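Side-chain contact in DNA photolyase (Agrobacterium tumefaciens, PDB 4U63), which probably repairs cyclobutane pyrimidine dimers in DNA with light energy, using bound flavin-adenine dinucleotide and a methenyltetrahydrofolate antenna chromophore: residues 163-168 and 303-308. Sequence-based numbering, arbitrary orientation.
Sequences GPYRVY and CYHLLF
His305 reaches from helix 287-309 to the backbone of Tyr165, joining the helical FAD-binding part of the photolyase fold to the loop that follows the last strand, 142-146, of its parallel sheet. One hydrogen bond crosses the contact: Tyr165 N donates to His305 NE2 over 3.1 Å. The bond is bent, 141° at the hydrogen, and the donor lies somewhat out of the imidazole plane. Because NE2 accepts here, the ring is probably neutral with its proton on ND1, which would then donate to His152 NE2; histidine suits this buried place because one nitrogen can accept while the other donates. With CG anti to the backbone N (chi1 -163°), the imidazole extends from the helix toward the loop.

The aromatic contact is looser. Tyr165 turns a ring edge toward the His305 face in an offset edge-to-face pair, centroids 5.8 Å apart and planes at 63°, while Phe171 of helix 168-177 meets both rings. A flat tyrosine ring suits this place, as it also packs on Pro170 and Ala174 of that helix.

Apolar and carbonyl contacts complete the join. Leu306, whose branched end suits a buried helix face, also touches Trp405; about one turn earlier, Cys303 touches FAD. Leu306 and His305 both approach Tyr165 O: Leu306 CD2 comes to 3.8 Å, and the oxygen lies in the imidazole plane, 3.3 Å from His305 CD2.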
ATOM      1  N   GLY A 163     -22.499   4.847 -15.327  1.00 22.25           N
ATOM      2  CA  GLY A 163     -21.303   5.652 -15.138  1.00 22.59           C
ATOM      3  C   GLY A 163     -20.246   4.977 -14.289  1.00 22.36           C
ATOM      4  O   GLY A 163     -20.513   3.985 -13.614  1.00 23.03           O
ATOM      5  N   PRO A 164     -19.027   5.523 -14.304  1.00 20.49           N
ATOM      6  CA  PRO A 164     -18.040   5.143 -13.316  1.00 19.39           C
ATOM      7  C   PRO A 164     -18.514   5.586 -11.941  1.00 18.74           C
ATOM      8  O   PRO A 164     -19.212   6.568 -11.845  1.00 21.43           O
ATOM      9  CB  PRO A 164     -16.809   5.977 -13.706  1.00 18.15           C
ATOM     10  CG  PRO A 164     -17.073   6.493 -15.085  1.00 17.56           C
ATOM     11  CD  PRO A 164     -18.555   6.619 -15.162  1.00 19.06           C
ATOM     12  N   TYR A 165     -18.180   4.856 -10.879  1.00 19.35           N
ATOM     13  CA  TYR A 165     -18.361   5.395  -9.547  1.00 19.31           C
ATOM     14  C   TYR A 165     -17.362   6.529  -9.270  1.00 18.71           C
ATOM     15  O   TYR A 165     -16.151   6.336  -9.358  1.00 21.96           O
ATOM     16  CB  TYR A 165     -18.232   4.290  -8.497  1.00 18.26           C
ATOM     17  CG  TYR A 165     -19.440   3.383  -8.470  1.00 19.28           C
ATOM     18  CD1 TYR A 165     -20.556   3.716  -7.718  1.00 21.23           C
ATOM     19  CD2 TYR A 165     -19.478   2.209  -9.208  1.00 21.24           C
ATOM     20  CE1 TYR A 165     -21.675   2.905  -7.684  1.00 21.27           C
ATOM     21  CE2 TYR A 165     -20.606   1.383  -9.183  1.00 21.46           C
ATOM     22  CZ  TYR A 165     -21.696   1.746  -8.424  1.00 22.73           C
ATOM     23  OH  TYR A 165     -22.814   0.954  -8.384  1.00 27.98           O
ATOM     24  N   ARG A 166     -17.900   7.705  -8.948  1.00 19.82           N
ATOM     25  CA  ARG A 166     -17.118   8.886  -8.582  1.00 22.60           C
ATOM     26  C   ARG A 166     -17.164   9.178  -7.089  1.00 23.05           C
ATOM     27  O   ARG A 166     -16.394  10.009  -6.616  1.00 21.11           O
ATOM     28  CB  ARG A 166     -17.654  10.143  -9.292  1.00 25.84           C
ATOM     29  CG  ARG A 166     -17.960  10.007 -10.771  1.00 30.10           C
ATOM     30  CD  ARG A 166     -16.771   9.487 -11.533  1.00 25.74           C
ATOM     31  NE  ARG A 166     -16.856   9.805 -12.960  1.00 23.18           N
ATOM     32  CZ  ARG A 166     -15.826   9.733 -13.801  1.00 20.58           C
ATOM     33  NH1 ARG A 166     -14.625   9.359 -13.371  1.00 22.54           N
ATOM     34  NH2 ARG A 166     -15.986  10.049 -15.079  1.00 20.17           N
ATOM     35  N   VAL A 167     -18.074   8.509  -6.370  1.00 20.66           N
ATOM     36  CA  VAL A 167     -18.386   8.797  -4.960  1.00 20.54           C
ATOM     37  C   VAL A 167     -18.374   7.493  -4.159  1.00 20.08           C
ATOM     38  O   VAL A 167     -18.918   6.475  -4.600  1.00 20.27           O
ATOM     39  CB  VAL A 167     -19.783   9.463  -4.833  1.00 23.95           C
ATOM     40  CG1 VAL A 167     -20.062   9.909  -3.399  1.00 26.01           C
ATOM     41  CG2 VAL A 167     -19.892  10.656  -5.780  1.00 26.49           C
ATOM     42  N   TYR A 168     -17.769   7.527  -2.970  1.00 17.84           N
ATOM     43  CA  TYR A 168     -17.562   6.304  -2.192  1.00 18.61           C
ATOM     44  C   TYR A 168     -18.839   5.583  -1.764  1.00 18.40           C
ATOM     45  O   TYR A 168     -18.971   4.401  -2.001  1.00 18.07           O
ATOM     46  CB  TYR A 168     -16.713   6.572  -0.963  1.00 18.34           C
ATOM     47  CG  TYR A 168     -16.558   5.334  -0.105  1.00 17.38           C
ATOM     48  CD1 TYR A 168     -15.631   4.354  -0.425  1.00 17.03           C
ATOM     49  CD2 TYR A 168     -17.383   5.122   1.000  1.00 19.87           C
ATOM     50  CE1 TYR A 168     -15.494   3.208   0.362  1.00 16.69           C
ATOM     51  CE2 TYR A 168     -17.258   3.988   1.777  1.00 20.94           C
ATOM     52  CZ  TYR A 168     -16.319   3.031   1.447  1.00 19.03           C
ATOM     53  OH  TYR A 168     -16.188   1.908   2.219  1.00 20.52           O
ATOM     54  N   CYS A 303     -10.148   3.213  -4.521  1.00 16.57           N
ATOM     55  CA  CYS A 303      -8.925   3.854  -5.027  1.00 17.02           C
ATOM     56  C   CYS A 303      -8.509   3.267  -6.382  1.00 16.12           C
ATOM     57  O   CYS A 303      -8.133   4.012  -7.305  1.00 16.31           O
ATOM     58  CB  CYS A 303      -7.791   3.744  -4.008  1.00 17.40           C
ATOM     59  SG  CYS A 303      -8.058   4.738  -2.519  1.00 18.41           S
ATOM     60  N   TYR A 304      -8.586   1.937  -6.507  1.00 17.24           N
ATOM     61  CA  TYR A 304      -8.291   1.269  -7.780  1.00 16.65           C
ATOM     62  C   TYR A 304      -9.321   1.617  -8.868  1.00 16.82           C
ATOM     63  O   TYR A 304      -8.965   1.741 -10.038  1.00 17.95           O
ATOM     64  CB  TYR A 304      -8.145  -0.249  -7.597  1.00 18.41           C
ATOM     65  CG  TYR A 304      -6.745  -0.646  -7.199  1.00 17.24           C
ATOM     66  CD1 TYR A 304      -5.784  -0.910  -8.165  1.00 19.48           C
ATOM     67  CD2 TYR A 304      -6.370  -0.740  -5.862  1.00 17.16           C
ATOM     68  CE1 TYR A 304      -4.496  -1.258  -7.818  1.00 19.97           C
ATOM     69  CE2 TYR A 304      -5.079  -1.091  -5.511  1.00 18.45           C
ATOM     70  CZ  TYR A 304      -4.153  -1.356  -6.495  1.00 18.89           C
ATOM     71  OH  TYR A 304      -2.871  -1.699  -6.185  1.00 20.59           O
ATOM     72  N   HIS A 305     -10.584   1.774  -8.473  1.00 17.40           N
ATOM     73  CA  HIS A 305     -11.636   2.208  -9.409  1.00 18.12           C
ATOM     74  C   HIS A 305     -11.300   3.568 -10.008  1.00 17.97           C
ATOM     75  O   HIS A 305     -11.391   3.778 -11.229  1.00 18.97           O
ATOM     76  CB  HIS A 305     -12.984   2.262  -8.684  1.00 18.20           C
ATOM     77  CG  HIS A 305     -14.150   2.304  -9.599  1.00 19.90           C
ATOM     78  ND1 HIS A 305     -14.631   1.189 -10.243  1.00 20.65           N
ATOM     79  CD2 HIS A 305     -14.930   3.330  -9.991  1.00 19.39           C
ATOM     80  CE1 HIS A 305     -15.655   1.525 -10.999  1.00 20.90           C
ATOM     81  NE2 HIS A 305     -15.865   2.815 -10.853  1.00 21.65           N
ATOM     82  N   LEU A 306     -10.923   4.496  -9.136  1.00 17.79           N
ATOM     83  CA  LEU A 306     -10.564   5.849  -9.548  1.00 18.75           C
ATOM     84  C   LEU A 306      -9.314   5.862 -10.425  1.00 18.50           C
ATOM     85  O   LEU A 306      -9.264   6.584 -11.422  1.00 20.38           O
ATOM     86  CB  LEU A 306     -10.365   6.747  -8.316  1.00 17.95           C
ATOM     87  CG  LEU A 306     -11.609   7.025  -7.467  1.00 20.92           C
ATOM     88  CD1 LEU A 306     -11.232   7.930  -6.319  1.00 19.41           C
ATOM     89  CD2 LEU A 306     -12.748   7.646  -8.264  1.00 20.98           C
ATOM     90  N   LEU A 307      -8.311   5.062 -10.068  1.00 18.39           N
ATOM     91  CA  LEU A 307      -7.093   4.960 -10.885  1.00 18.95           C
ATOM     92  C   LEU A 307      -7.386   4.407 -12.284  1.00 18.53           C
ATOM     93  O   LEU A 307      -6.856   4.908 -13.289  1.00 18.20           O
ATOM     94  CB  LEU A 307      -6.037   4.104 -10.191  1.00 20.36           C
ATOM     95  CG  LEU A 307      -4.701   3.973 -10.923  1.00 19.48           C
ATOM     96  CD1 LEU A 307      -3.984   5.320 -11.032  1.00 18.74           C
ATOM     97  CD2 LEU A 307      -3.822   2.952 -10.233  1.00 19.25           C
ATOM     98  N   PHE A 308      -8.242   3.390 -12.356  1.00 18.10           N
ATOM     99  CA  PHE A 308      -8.663   2.856 -13.653  1.00 18.44           C
ATOM    100  C   PHE A 308      -9.294   3.932 -14.537  1.00 18.60           C
ATOM    101  O   PHE A 308      -9.002   4.029 -15.726  1.00 20.64           O
ATOM    102  CB  PHE A 308      -9.661   1.717 -13.502  1.00 18.05           C
ATOM    103  CG  PHE A 308     -10.231   1.270 -14.811  1.00 21.10           C
ATOM    104  CD1 PHE A 308      -9.571   0.324 -15.582  1.00 22.84           C
ATOM    105  CD2 PHE A 308     -11.402   1.832 -15.301  1.00 22.52           C
ATOM    106  CE1 PHE A 308     -10.079  -0.074 -16.803  1.00 26.33           C
ATOM    107  CE2 PHE A 308     -11.906   1.445 -16.523  1.00 25.90           C
ATOM    108  CZ  PHE A 308     -11.245   0.487 -17.273  1.00 25.64           C
TER